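Local coordinates for protein RNA 2'-o-ribose methyltransferase (Thermus thermophilus, PDB 1IPA) that probably methylates the 2'-hydroxyl of a ribose in RNA, as a knotted methyltransferase of the SpoU (TrmH) family, at residues 15-18 with 22-25. Sequence-based numbering, arbitrary orientation.
Sequences ARLL and HRDS
His22 and Arg23, neighbours on helix 20-26, reach back to backbone carbonyls of residues 16-18, in the link that follows helix 9-15, a worked example of side chains serving carbonyls in a tight connection between helices. On His22, CB lies beside Arg16 O, and ND1 donates to that same oxygen at 3.0 Å, with the acceptor in the ring plane but a bent N-H...O angle of 142°. Farther out, CD2 approaches Arg16 NH2, and NE2 lies 3.5 Å from Arg16 NH1, which sits over one ring face near its rim, the two planes 30° apart. An alanine in place of His22 would probably leave Arg16 O without this donor and the guanidinium less restrained. Arg23 serves the next carbonyl along: the bend at chi3 (-74°) carries its chain past Leu17 O, with CG and CD close by, and NH1 donates to that oxygen at 2.9 Å. A water bridges Arg23 NH2 to Leu18 O, while Asp152 forms a salt bridge with NH2. Together these bonds brace the short interhelical connection between helices 9-15 and 20-26 in what is probably the substrate-binding domain of eL30-like fold, distinct from the knotted methyltransferase domain.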
ATOM      1  N   ALA A  15     -13.891 -17.432   0.893  1.00 29.53           N
ATOM      2  CA  ALA A  15     -14.242 -16.395   1.872  1.00 29.69           C
ATOM      3  C   ALA A  15     -13.274 -16.350   3.059  1.00 30.28           C
ATOM      4  O   ALA A  15     -13.044 -15.289   3.642  1.00 31.83           O
ATOM      5  CB  ALA A  15     -15.684 -16.597   2.375  1.00 26.19           C
ATOM      6  N   ARG A  16     -12.713 -17.498   3.419  1.00 29.08           N
ATOM      7  CA  ARG A  16     -11.772 -17.565   4.526  1.00 28.03           C
ATOM      8  C   ARG A  16     -10.543 -16.699   4.252  1.00 27.23           C
ATOM      9  O   ARG A  16      -9.867 -16.248   5.174  1.00 25.00           O
ATOM     10  CB  ARG A  16     -11.335 -19.016   4.751  1.00 29.88           C
ATOM     11  CG  ARG A  16     -12.338 -19.886   5.515  1.00 30.26           C
ATOM     12  CD  ARG A  16     -12.074 -21.371   5.255  1.00 29.47           C
ATOM     13  NE  ARG A  16     -10.644 -21.680   5.266  1.00 30.59           N
ATOM     14  CZ  ARG A  16      -9.942 -21.986   6.353  1.00 30.22           C
ATOM     15  NH1 ARG A  16     -10.535 -22.036   7.536  1.00 27.50           N
ATOM     16  NH2 ARG A  16      -8.641 -22.228   6.256  1.00 29.29           N
ATOM     17  N   LEU A  17     -10.257 -16.470   2.975  1.00 27.46           N
ATOM     18  CA  LEU A  17      -9.099 -15.675   2.601  1.00 28.11           C
ATOM     19  C   LEU A  17      -9.254 -14.203   2.984  1.00 29.38           C
ATOM     20  O   LEU A  17      -8.316 -13.417   2.836  1.00 29.65           O
ATOM     21  CB  LEU A  17      -8.825 -15.821   1.098  1.00 26.72           C
ATOM     22  CG  LEU A  17      -7.858 -16.902   0.574  1.00 26.92           C
ATOM     23  CD1 LEU A  17      -7.626 -18.027   1.579  1.00 23.18           C
ATOM     24  CD2 LEU A  17      -8.413 -17.434  -0.735  1.00 24.75           C
ATOM     25  N   LEU A  18     -10.431 -13.822   3.483  1.00 28.84           N
ATOM     26  CA  LEU A  18     -10.627 -12.434   3.901  1.00 29.58           C
ATOM     27  C   LEU A  18      -9.890 -12.180   5.210  1.00 29.54           C
ATOM     28  O   LEU A  18      -9.617 -11.036   5.566  1.00 29.73           O
ATOM     29  CB  LEU A  18     -12.113 -12.096   4.049  1.00 25.32           C
ATOM     30  CG  LEU A  18     -12.872 -12.069   2.714  1.00 26.44           C
ATOM     31  CD1 LEU A  18     -14.321 -11.712   2.949  1.00 24.99           C
ATOM     32  CD2 LEU A  18     -12.227 -11.070   1.772  1.00 24.52           C
ATOM     33  N   HIS A  22      -5.625 -17.222   7.520  1.00 25.42           N
ATOM     34  CA  HIS A  22      -5.979 -18.149   6.458  1.00 24.82           C
ATOM     35  C   HIS A  22      -5.200 -17.910   5.176  1.00 26.62           C
ATOM     36  O   HIS A  22      -4.881 -18.854   4.461  1.00 29.30           O
ATOM     37  CB  HIS A  22      -7.478 -18.068   6.194  1.00 24.08           C
ATOM     38  CG  HIS A  22      -8.309 -18.449   7.378  1.00 25.51           C
ATOM     39  ND1 HIS A  22      -9.538 -17.882   7.640  1.00 28.17           N
ATOM     40  CD2 HIS A  22      -8.079 -19.328   8.381  1.00 23.12           C
ATOM     41  CE1 HIS A  22     -10.027 -18.394   8.756  1.00 26.40           C
ATOM     42  NE2 HIS A  22      -9.161 -19.273   9.224  1.00 25.88           N
ATOM     43  N   ARG A  23      -4.888 -16.655   4.883  1.00 26.44           N
ATOM     44  CA  ARG A  23      -4.120 -16.343   3.689  1.00 26.97           C
ATOM     45  C   ARG A  23      -2.694 -16.833   3.875  1.00 28.92           C
ATOM     46  O   ARG A  23      -2.095 -17.403   2.968  1.00 28.21           O
ATOM     47  CB  ARG A  23      -4.084 -14.835   3.440  1.00 25.40           C
ATOM     48  CG  ARG A  23      -5.431 -14.202   3.194  1.00 25.67           C
ATOM     49  CD  ARG A  23      -5.256 -12.788   2.690  1.00 27.56           C
ATOM     50  NE  ARG A  23      -4.850 -11.853   3.735  1.00 27.74           N
ATOM     51  CZ  ARG A  23      -5.701 -11.222   4.542  1.00 27.79           C
ATOM     52  NH1 ARG A  23      -7.007 -11.430   4.425  1.00 26.80           N
ATOM     53  NH2 ARG A  23      -5.250 -10.355   5.441  1.00 28.71           N
ATOM     54  N   ASP A  24      -2.154 -16.606   5.066  1.00 31.37           N
ATOM     55  CA  ASP A  24      -0.783 -16.995   5.354  1.00 33.22           C
ATOM     56  C   ASP A  24      -0.545 -18.497   5.372  1.00 33.99           C
ATOM     57  O   ASP A  24       0.443 -18.976   4.821  1.00 35.10           O
ATOM     58  CB  ASP A  24      -0.326 -16.397   6.690  1.00 33.40           C
ATOM     59  CG  ASP A  24      -0.372 -14.881   6.696  1.00 34.34           C
ATOM     60  OD1 ASP A  24      -0.226 -14.272   5.614  1.00 33.08           O
ATOM     61  OD2 ASP A  24      -0.544 -14.299   7.788  1.00 37.10           O
ATOM     62  N   SER A  25      -1.450 -19.245   5.987  1.00 33.17           N
ATOM     63  CA  SER A  25      -1.255 -20.678   6.069  1.00 33.42           C
ATOM     64  C   SER A  25      -1.437 -21.347   4.719  1.00 31.88           C
ATOM     65  O   SER A  25      -0.724 -22.290   4.400  1.00 33.22           O
ATOM     66  CB  SER A  25      -2.199 -21.293   7.106  1.00 32.37           C
ATOM     67  OG  SER A  25      -3.504 -21.421   6.589  1.00 37.08           O
TER
HETATM   68  O   HOH W   1      -7.389  -9.191   6.585  1.00 50.02           O